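Local atomic coordinates of sterol regulatory element-binding protein cleavage-activating protein (Schizosaccharomyces pombe, PDB entry 4YHC), a protein that escorts the membrane-bound transcription factor sre1 so that it can be processed when sterol or oxygen is low. Residues K120-G128 / S178-I189; V143-S153 / A164-I175. The protein carries 9 engineered substitutions. All blocks are in the same frame, centred on the assembly; numbering follows the deposited sequence.

Contact 1: residues K120-G128 / S178-I189; sequences KLNVFWMPG and SISIVSPTANRI
Strand 121-127 runs almost parallel to strand 178-182, at 4°, with the axes 7.8 Å apart. That spacing is too wide for backbone pairing, so the strands of two neighbouring WD40 blades meet through side chains. F124 faces S180, and M126 faces V182. The F124 ring lies with one face over S180 CB, 4.0 Å from the ring centroid, while S178 OG sits at the ring's edge. An alanine in place of F124 would probably leave S180 CB and I189 CD1 without the ring and open a gap between the strands. M126 bends at chi3 (89°), which turns CE into the hairpin 178-189. There CE lies 3.4 Å from V182 CG2, a tight contact, and SD rests on I189 CD1. V182 CG1 presses against CG and CD of the P127 ring, 3.4 Å from P127 CG. Polar bonds flank this apolar strip. N122 ND2 donates to S178 OG at 3.0 Å, in the plane of its amide. N187 ND2 donates to P127 O at 2.9 Å, nearly along the C=O axis. A water joins W125 O to S180 OG. The blades thus share a mostly apolar middle, bridged once by water, with an asparagine side-chain hydrogen bond at each end, consistent with a set strand alignment.

Contact 2: residues V143-S153 / A164-I175; sequences VESSGEIQVFS and ALVEKFQLSSPI
V151 O takes two backbone N-H groups, from V166 at 2.8 Å and from E167 at 3.2 Å. V166 N comes almost straight at the oxygen, and E167 N lies in the carbonyl plane on a lone pair. Both residues face V151, which makes a classic beta bulge and shifts the register by one. The side chains of V166 and V151 cross at about a right angle, CG2 to CG2. On the face that carries V151, its CG1 lies beside E167 CB, and the I149 side chain crosses F169 obliquely, I149 CG2 4.1 Å from F169 CD2. Y201 stacks on the F169 ring. The strands 148-153 and 164-170 are antiparallel and form the outer hairpin of a four-stranded WD40 blade. On the other face, L165 CD2 stands over the centre of the F152 ring, 4.1 Å from its centroid. With CG of L165 anti to the backbone N (chi1 -165°) and chi2 at -106°, CD2 also reaches Q150 CB. Further along this face, E148 OE2 and K168 NZ form a long salt bridge of 3.8 Å. The type I turn from E144 to G147 meets the connection to the next blade. G147 O accepts from L171 N at 2.7 Å, and S145 O accepts from I175 N. The backbone of G147 (phi 109°) takes a conformation that calls for glycine. I175 CD1 packs on G147 CA and on V143 CG1.

In the fold
Contact 2 is the outer hairpin of one propeller blade together with the start of the link to the next. Contact 1 is the packing of that blade's innermost strand on the next blade. Their centres are about 12 Å apart, and contact 2 lies within the chain loop that contact 1 closes. Strand 121-127 pairs with strand 136-144: N122 O is 2.8 Å from V143 N, and K120 O is 3.0 Å from S145 N. S178 OG also packs on V143 CG1, at 3.5 Å. The segment 164-175 then leads into strand 175-182. Contact 1 lies nearer the chain centre. Its R188 pairs with D234 and binds a citrate, probably from crystallisation.

Contact 1: residues K120-G128 / S178-I189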
loop_
_atom_site.group_PDB
_atom_site.type_symbol
_atom_site.label_atom_id
_atom_site.label_comp_id
_atom_site.label_asym_id
_atom_site.label_seq_id
_atom_site.Cartn_x
_atom_site.Cartn_y
_atom_site.Cartn_z
ATOM N N LYS A 120 -10.190 14.269 9.658
ATOM C CA LYS A 120 -9.492 13.053 9.363
ATOM C C LYS A 120 -8.152 13.440 8.692
ATOM O O LYS A 120 -8.123 14.280 7.821
ATOM C CB LYS A 120 -10.356 12.186 8.437
ATOM C CG LYS A 120 -11.225 11.172 9.171
ATOM C CD LYS A 120 -12.324 11.777 10.051
ATOM C CE LYS A 120 -12.815 10.767 11.088
ATOM N NZ LYS A 120 -14.269 10.843 11.400
ATOM N N LEU A 121 -7.067 12.811 9.117
ATOM C CA LEU A 121 -5.743 13.081 8.555
ATOM C C LEU A 121 -5.199 11.973 7.678
ATOM O O LEU A 121 -5.353 10.799 7.998
ATOM C CB LEU A 121 -4.726 13.252 9.678
ATOM C CG LEU A 121 -4.902 14.400 10.635
ATOM C CD1 LEU A 121 -3.543 14.599 11.310
ATOM C CD2 LEU A 121 -5.361 15.690 9.961
ATOM N N ASN A 122 -4.501 12.360 6.625
ATOM C CA ASN A 122 -3.579 11.460 5.959
ATOM C C ASN A 122 -2.210 12.101 6.007
ATOM O O ASN A 122 -2.135 13.298 5.746
ATOM C CB ASN A 122 -4.037 11.263 4.544
ATOM C CG ASN A 122 -3.408 10.062 3.898
ATOM O OD1 ASN A 122 -2.815 9.208 4.573
ATOM N ND2 ASN A 122 -3.523 9.984 2.571
ATOM N N VAL A 123 -1.150 11.349 6.390
ATOM C CA VAL A 123 0.202 11.882 6.485
ATOM C C VAL A 123 1.205 11.142 5.637
ATOM O O VAL A 123 1.144 9.957 5.609
ATOM C CB VAL A 123 0.688 11.801 7.940
ATOM C CG1 VAL A 123 2.118 12.317 8.007
ATOM C CG2 VAL A 123 -0.203 12.629 8.845
ATOM N N PHE A 124 2.125 11.829 4.962
ATOM C CA PHE A 124 3.071 11.196 4.037
ATOM C C PHE A 124 4.386 11.847 4.251
ATOM O O PHE A 124 4.427 13.044 4.372
ATOM C CB PHE A 124 2.819 11.582 2.545
ATOM C CG PHE A 124 1.427 11.565 2.146
ATOM C CD1 PHE A 124 0.765 10.401 2.068
ATOM C CD2 PHE A 124 0.790 12.739 1.803
ATOM C CE1 PHE A 124 -0.535 10.365 1.674
ATOM C CE2 PHE A 124 -0.517 12.730 1.428
ATOM C CZ PHE A 124 -1.189 11.536 1.370
ATOM N N TRP A 125 5.447 11.066 4.241
ATOM C CA TRP A 125 6.821 11.559 4.170
ATOM C C TRP A 125 7.316 11.607 2.724
ATOM O O TRP A 125 7.134 10.639 1.962
ATOM C CB TRP A 125 7.725 10.573 4.876
ATOM C CG TRP A 125 7.574 10.476 6.383
ATOM C CD1 TRP A 125 6.507 10.026 7.055
ATOM C CD2 TRP A 125 8.564 10.747 7.344
ATOM N NE1 TRP A 125 6.769 9.974 8.375
ATOM C CE2 TRP A 125 8.041 10.411 8.583
ATOM C CE3 TRP A 125 9.881 11.188 7.268
ATOM C CZ2 TRP A 125 8.765 10.568 9.798
ATOM C CZ3 TRP A 125 10.632 11.296 8.455
ATOM C CH2 TRP A 125 10.065 11.023 9.697
ATOM N N MET A 126 7.979 12.685 2.344
ATOM C CA MET A 126 8.586 12.707 1.035
ATOM C C MET A 126 10.046 13.172 1.148
ATOM O O MET A 126 10.344 14.063 1.907
ATOM C CB MET A 126 7.811 13.606 0.102
ATOM C CG MET A 126 6.291 13.223 0.048
ATOM S SD MET A 126 5.402 14.256 -1.098
ATOM C CE MET A 126 5.637 13.269 -2.530
ATOM N N PRO A 127 10.928 12.586 0.365
ATOM C CA PRO A 127 12.350 12.942 0.468
ATOM C C PRO A 127 12.534 14.380 0.051
ATOM O O PRO A 127 11.910 14.786 -0.891
ATOM C CB PRO A 127 13.054 11.988 -0.519
ATOM C CG PRO A 127 11.976 11.477 -1.447
ATOM C CD PRO A 127 10.643 11.613 -0.713
ATOM N N GLY A 128 13.272 15.170 0.829
ATOM C CA GLY A 128 13.668 16.512 0.410
ATOM C C GLY A 128 15.081 16.494 -0.146
ATOM O O GLY A 128 15.408 15.708 -1.019
ATOM N N SER A 178 -6.301 11.181 -0.671
ATOM C CA SER A 178 -5.073 11.829 -1.092
ATOM C C SER A 178 -3.999 10.783 -1.153
ATOM O O SER A 178 -4.016 9.862 -0.386
ATOM C CB SER A 178 -4.706 12.961 -0.155
ATOM O OG SER A 178 -4.537 12.442 1.165
ATOM N N ILE A 179 -3.070 10.958 -2.084
ATOM C CA ILE A 179 -1.910 10.120 -2.204
ATOM C C ILE A 179 -0.671 10.919 -2.535
ATOM O O ILE A 179 -0.722 12.078 -3.065
ATOM C CB ILE A 179 -2.051 9.087 -3.311
ATOM C CG1 ILE A 179 -2.285 9.782 -4.659
ATOM C CG2 ILE A 179 -3.145 8.113 -2.930
ATOM C CD1 ILE A 179 -2.298 8.850 -5.862
ATOM N N SER A 180 0.449 10.327 -2.183
ATOM C CA SER A 180 1.764 10.918 -2.507
ATOM C C SER A 180 2.355 10.224 -3.708
ATOM O O SER A 180 2.246 9.019 -3.833
ATOM C CB SER A 180 2.666 10.834 -1.289
ATOM O OG SER A 180 3.379 9.670 -1.282
ATOM N N ILE A 181 2.976 10.976 -4.599
ATOM C CA ILE A 181 3.782 10.419 -5.647
ATOM C C ILE A 181 5.194 11.041 -5.637
ATOM O O ILE A 181 5.370 12.197 -6.041
ATOM C CB ILE A 181 3.091 10.764 -6.948
ATOM C CG1 ILE A 181 1.597 10.340 -6.801
ATOM C CG2 ILE A 181 3.797 10.152 -8.131
ATOM C CD1 ILE A 181 0.897 9.999 -8.046
ATOM N N VAL A 182 6.156 10.263 -5.179
ATOM C CA VAL A 182 7.578 10.641 -5.083
ATOM C C VAL A 182 8.129 10.115 -6.374
ATOM O O VAL A 182 8.389 8.955 -6.503
ATOM C CB VAL A 182 8.218 9.964 -3.860
ATOM C CG1 VAL A 182 9.729 10.273 -3.747
ATOM C CG2 VAL A 182 7.512 10.424 -2.630
ATOM N N SER A 183 8.193 10.944 -7.385
ATOM C CA SER A 183 8.485 10.424 -8.705
ATOM C C SER A 183 9.942 10.766 -9.058
ATOM O O SER A 183 10.526 11.534 -8.355
ATOM C CB SER A 183 7.522 11.030 -9.710
ATOM O OG SER A 183 8.120 12.086 -10.464
ATOM N N PRO A 184 10.487 10.243 -10.179
ATOM C CA PRO A 184 11.849 10.689 -10.558
ATOM C C PRO A 184 11.931 12.165 -10.988
ATOM O O PRO A 184 12.995 12.771 -10.936
ATOM C CB PRO A 184 12.208 9.742 -11.693
ATOM C CG PRO A 184 11.372 8.518 -11.460
ATOM C CD PRO A 184 10.049 9.142 -11.049
ATOM N N THR A 185 10.802 12.779 -11.303
ATOM C CA THR A 185 10.780 14.145 -11.813
ATOM C C THR A 185 10.427 15.102 -10.690
ATOM O O THR A 185 10.982 16.191 -10.614
ATOM C CB THR A 185 9.848 14.229 -13.041
ATOM O OG1 THR A 185 10.428 13.469 -14.115
ATOM C CG2 THR A 185 9.626 15.664 -13.506
ATOM N N ALA A 186 9.518 14.719 -9.810
ATOM C CA ALA A 186 9.034 15.647 -8.770
ATOM C C ALA A 186 8.335 14.939 -7.621
ATOM O O ALA A 186 7.910 13.772 -7.753
ATOM C CB ALA A 186 8.096 16.654 -9.379
ATOM N N ASN A 187 8.263 15.615 -6.472
ATOM C CA ASN A 187 7.354 15.237 -5.412
ATOM C C ASN A 187 5.996 15.779 -5.711
ATOM O O ASN A 187 5.873 16.907 -6.104
ATOM C CB ASN A 187 7.836 15.756 -4.085
ATOM C CG ASN A 187 9.083 15.049 -3.620
ATOM O OD1 ASN A 187 9.422 13.966 -4.125
ATOM N ND2 ASN A 187 9.695 15.578 -2.543
ATOM N N ARG A 188 4.980 14.935 -5.600
ATOM C CA ARG A 188 3.622 15.318 -5.955
ATOM C C ARG A 188 2.655 14.863 -4.909
ATOM O O ARG A 188 2.868 13.842 -4.272
ATOM C CB ARG A 188 3.250 14.702 -7.275
ATOM C CG ARG A 188 4.183 14.944 -8.413
ATOM C CD ARG A 188 3.542 14.516 -9.728
ATOM N NE ARG A 188 4.515 14.193 -10.788
ATOM C CZ ARG A 188 5.087 15.083 -11.622
ATOM N NH1 ARG A 188 5.985 14.705 -12.521
ATOM N NH2 ARG A 188 4.809 16.353 -11.524
ATOM N N ILE A 189 1.630 15.669 -4.650
ATOM C CA ILE A 189 0.514 15.264 -3.800
ATOM C C ILE A 189 -0.761 15.381 -4.599
ATOM O O ILE A 189 -1.090 16.489 -5.105
ATOM C CB ILE A 189 0.374 16.175 -2.578
ATOM C CG1 ILE A 189 1.689 16.267 -1.834
ATOM C CG2 ILE A 189 -0.711 15.680 -1.662
ATOM C CD1 ILE A 189 2.049 15.004 -1.071
HETATM O O HOH W 1 5.217 9.296 0.685
#

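Contact 2: residues V143-S153 / A164-I175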
loop_
_atom_site.group_PDB
_atom_site.type_symbol
_atom_site.label_atom_id
_atom_site.label_comp_id
_atom_site.label_asym_id
_atom_site.label_seq_id
_atom_site.Cartn_x
_atom_site.Cartn_y
_atom_site.Cartn_z
ATOM N N VAL A 143 -2.550 15.981 5.285
ATOM C CA VAL A 143 -3.725 16.250 4.499
ATOM C C VAL A 143 -4.959 16.059 5.352
ATOM O O VAL A 143 -5.150 15.002 5.985
ATOM C CB VAL A 143 -3.824 15.344 3.236
ATOM C CG1 VAL A 143 -5.053 15.700 2.409
ATOM C CG2 VAL A 143 -2.569 15.479 2.369
ATOM N N GLU A 144 -5.832 17.069 5.324
ATOM C CA GLU A 144 -7.077 17.030 6.083
ATOM C C GLU A 144 -8.263 16.832 5.188
ATOM O O GLU A 144 -8.334 17.355 4.094
ATOM C CB GLU A 144 -7.269 18.312 6.864
ATOM C CG GLU A 144 -6.321 18.463 8.035
ATOM C CD GLU A 144 -6.542 19.783 8.744
ATOM O OE1 GLU A 144 -7.673 19.956 9.297
ATOM O OE2 GLU A 144 -5.601 20.635 8.725
ATOM N N SER A 145 -9.203 16.042 5.642
ATOM C CA SER A 145 -10.405 15.823 4.814
ATOM C C SER A 145 -11.146 17.120 4.493
ATOM O O SER A 145 -11.868 17.195 3.506
ATOM C CB SER A 145 -11.319 14.868 5.524
ATOM O OG SER A 145 -11.223 15.167 6.894
ATOM N N SER A 146 -10.896 18.133 5.323
ATOM C CA SER A 146 -11.411 19.487 5.157
ATOM C C SER A 146 -10.949 20.137 3.848
ATOM O O SER A 146 -11.600 21.034 3.357
ATOM C CB SER A 146 -10.991 20.356 6.369
ATOM O OG SER A 146 -9.613 20.765 6.293
ATOM N N GLY A 147 -9.841 19.688 3.275
ATOM C CA GLY A 147 -9.324 20.314 2.076
ATOM C C GLY A 147 -8.066 21.098 2.325
ATOM O O GLY A 147 -7.492 21.637 1.409
ATOM N N GLU A 148 -7.622 21.100 3.567
ATOM C CA GLU A 148 -6.376 21.735 4.003
ATOM C C GLU A 148 -5.175 20.791 3.803
ATOM O O GLU A 148 -5.249 19.631 4.163
ATOM C CB GLU A 148 -6.552 22.039 5.487
ATOM C CG GLU A 148 -5.964 23.312 5.995
ATOM C CD GLU A 148 -6.916 24.040 6.937
ATOM O OE1 GLU A 148 -8.034 23.511 7.186
ATOM O OE2 GLU A 148 -6.547 25.152 7.415
ATOM N N ILE A 149 -4.097 21.285 3.205
ATOM C CA ILE A 149 -2.866 20.547 3.089
ATOM C C ILE A 149 -1.740 21.387 3.647
ATOM O O ILE A 149 -1.456 22.483 3.116
ATOM C CB ILE A 149 -2.517 20.263 1.628
ATOM C CG1 ILE A 149 -3.594 19.427 0.991
ATOM C CG2 ILE A 149 -1.188 19.542 1.521
ATOM C CD1 ILE A 149 -3.442 19.347 -0.494
ATOM N N GLN A 150 -1.044 20.827 4.645
ATOM C CA GLN A 150 0.122 21.443 5.267
ATOM C C GLN A 150 1.385 20.694 4.935
ATOM O O GLN A 150 1.448 19.434 4.965
ATOM C CB GLN A 150 -0.031 21.503 6.783
ATOM C CG GLN A 150 -1.347 22.111 7.233
ATOM C CD GLN A 150 -1.524 22.128 8.720
ATOM O OE1 GLN A 150 -0.592 22.390 9.455
ATOM N NE2 GLN A 150 -2.745 21.868 9.178
ATOM N N VAL A 151 2.431 21.446 4.635
ATOM C CA VAL A 151 3.731 20.810 4.407
ATOM C C VAL A 151 4.834 21.364 5.258
ATOM O O VAL A 151 5.037 22.566 5.337
ATOM C CB VAL A 151 4.120 20.658 2.919
ATOM C CG1 VAL A 151 3.079 21.238 1.982
ATOM C CG2 VAL A 151 5.537 21.068 2.637
ATOM N N PHE A 152 5.461 20.431 5.976
ATOM C CA PHE A 152 6.445 20.715 6.977
ATOM C C PHE A 152 7.781 20.309 6.452
ATOM O O PHE A 152 7.925 19.296 5.793
ATOM C CB PHE A 152 6.187 19.948 8.225
ATOM C CG PHE A 152 4.945 20.359 8.966
ATOM C CD1 PHE A 152 3.747 19.754 8.726
ATOM C CD2 PHE A 152 5.014 21.288 10.004
ATOM C CE1 PHE A 152 2.606 20.098 9.428
ATOM C CE2 PHE A 152 3.894 21.610 10.733
ATOM C CZ PHE A 152 2.685 21.020 10.454
ATOM N N SER A 153 8.779 21.137 6.706
ATOM C CA SER A 153 10.155 20.746 6.398
ATOM C C SER A 153 10.728 20.179 7.674
ATOM O O SER A 153 10.648 20.799 8.750
ATOM C CB SER A 153 11.007 21.937 5.934
ATOM O OG SER A 153 12.327 21.488 5.733
ATOM N N ALA A 164 9.539 22.846 10.494
ATOM C CA ALA A 164 8.896 24.141 10.203
ATOM C C ALA A 164 7.786 23.944 9.197
ATOM O O ALA A 164 8.008 23.262 8.210
ATOM C CB ALA A 164 9.914 25.111 9.607
ATOM N N LEU A 165 6.613 24.519 9.476
ATOM C CA LEU A 165 5.500 24.628 8.522
ATOM C C LEU A 165 5.927 25.513 7.405
ATOM O O LEU A 165 6.219 26.658 7.638
ATOM C CB LEU A 165 4.298 25.236 9.230
ATOM C CG LEU A 165 2.891 25.161 8.597
ATOM C CD1 LEU A 165 2.408 26.482 8.023
ATOM C CD2 LEU A 165 2.749 24.053 7.557
ATOM N N VAL A 166 6.079 24.990 6.201
ATOM C CA VAL A 166 6.609 25.804 5.114
ATOM C C VAL A 166 5.510 26.188 4.121
ATOM O O VAL A 166 5.563 27.245 3.552
ATOM C CB VAL A 166 7.829 25.187 4.375
ATOM C CG1 VAL A 166 9.111 25.348 5.172
ATOM C CG2 VAL A 166 7.622 23.745 4.024
ATOM N N GLU A 167 4.498 25.352 3.918
ATOM C CA GLU A 167 3.473 25.654 2.930
ATOM C C GLU A 167 2.175 25.253 3.510
ATOM O O GLU A 167 2.129 24.391 4.397
ATOM C CB GLU A 167 3.676 24.852 1.684
ATOM C CG GLU A 167 4.882 25.209 0.875
ATOM C CD GLU A 167 4.684 26.447 0.029
ATOM O OE1 GLU A 167 3.703 27.199 0.219
ATOM O OE2 GLU A 167 5.539 26.658 -0.827
ATOM N N LYS A 168 1.112 25.871 3.015
ATOM C CA LYS A 168 -0.222 25.510 3.407
ATOM C C LYS A 168 -1.137 25.744 2.253
ATOM O O LYS A 168 -1.084 26.797 1.663
ATOM C CB LYS A 168 -0.650 26.375 4.541
ATOM C CG LYS A 168 -1.976 25.969 5.129
ATOM C CD LYS A 168 -2.055 26.455 6.558
ATOM C CE LYS A 168 -3.250 25.876 7.283
ATOM N NZ LYS A 168 -3.229 26.402 8.679
ATOM N N PHE A 169 -1.982 24.791 1.911
ATOM C CA PHE A 169 -2.873 24.993 0.783
ATOM C C PHE A 169 -4.268 24.674 1.226
ATOM O O PHE A 169 -4.489 23.968 2.209
ATOM C CB PHE A 169 -2.528 24.090 -0.381
ATOM C CG PHE A 169 -1.059 24.043 -0.740
ATOM C CD1 PHE A 169 -0.342 25.197 -0.992
ATOM C CD2 PHE A 169 -0.408 22.816 -0.890
ATOM C CE1 PHE A 169 1.008 25.131 -1.330
ATOM C CE2 PHE A 169 0.939 22.755 -1.242
ATOM C CZ PHE A 169 1.638 23.921 -1.467
ATOM N N GLN A 170 -5.229 25.174 0.466
ATOM C CA GLN A 170 -6.604 24.945 0.763
ATOM C C GLN A 170 -7.285 24.602 -0.544
ATOM O O GLN A 170 -7.164 25.311 -1.530
ATOM C CB GLN A 170 -7.225 26.196 1.384
ATOM C CG GLN A 170 -8.731 26.053 1.608
ATOM C CD GLN A 170 -9.049 24.912 2.563
ATOM O OE1 GLN A 170 -8.331 24.708 3.548
ATOM N NE2 GLN A 170 -10.110 24.158 2.280
ATOM N N LEU A 171 -8.003 23.497 -0.537
ATOM C CA LEU A 171 -8.767 23.086 -1.681
ATOM C C LEU A 171 -10.204 23.588 -1.507
ATOM O O LEU A 171 -10.687 23.729 -0.401
ATOM C CB LEU A 171 -8.748 21.554 -1.799
ATOM C CG LEU A 171 -7.666 20.953 -2.696
ATOM C CD1 LEU A 171 -6.268 21.502 -2.458
ATOM C CD2 LEU A 171 -7.674 19.441 -2.543
ATOM N N SER A 172 -10.887 23.744 -2.624
ATOM C CA SER A 172 -12.239 24.265 -2.681
ATOM C C SER A 172 -13.292 23.236 -2.331
ATOM O O SER A 172 -14.468 23.579 -2.281
ATOM C CB SER A 172 -12.524 24.719 -4.111
ATOM O OG SER A 172 -11.447 25.514 -4.582
ATOM N N SER A 173 -12.903 21.984 -2.119
ATOM C CA SER A 173 -13.857 20.966 -1.713
ATOM C C SER A 173 -13.271 19.970 -0.672
ATOM O O SER A 173 -12.063 19.887 -0.488
ATOM C CB SER A 173 -14.330 20.265 -2.988
ATOM O OG SER A 173 -15.199 19.177 -2.714
ATOM N N PRO A 174 -14.127 19.204 0.014
ATOM C CA PRO A 174 -13.553 18.190 0.893
ATOM C C PRO A 174 -12.854 17.044 0.126
ATOM O O PRO A 174 -13.258 16.667 -0.963
ATOM C CB PRO A 174 -14.769 17.643 1.674
ATOM C CG PRO A 174 -15.914 18.578 1.378
ATOM C CD PRO A 174 -15.599 19.126 0.003
ATOM N N ILE A 175 -11.807 16.516 0.744
ATOM C CA ILE A 175 -10.942 15.534 0.132
ATOM C C ILE A 175 -11.424 14.149 0.453
ATOM O O ILE A 175 -11.446 13.759 1.575
ATOM C CB ILE A 175 -9.491 15.779 0.583
ATOM C CG1 ILE A 175 -9.031 17.047 -0.096
ATOM C CG2 ILE A 175 -8.548 14.616 0.217
ATOM C CD1 ILE A 175 -7.660 17.535 0.299
#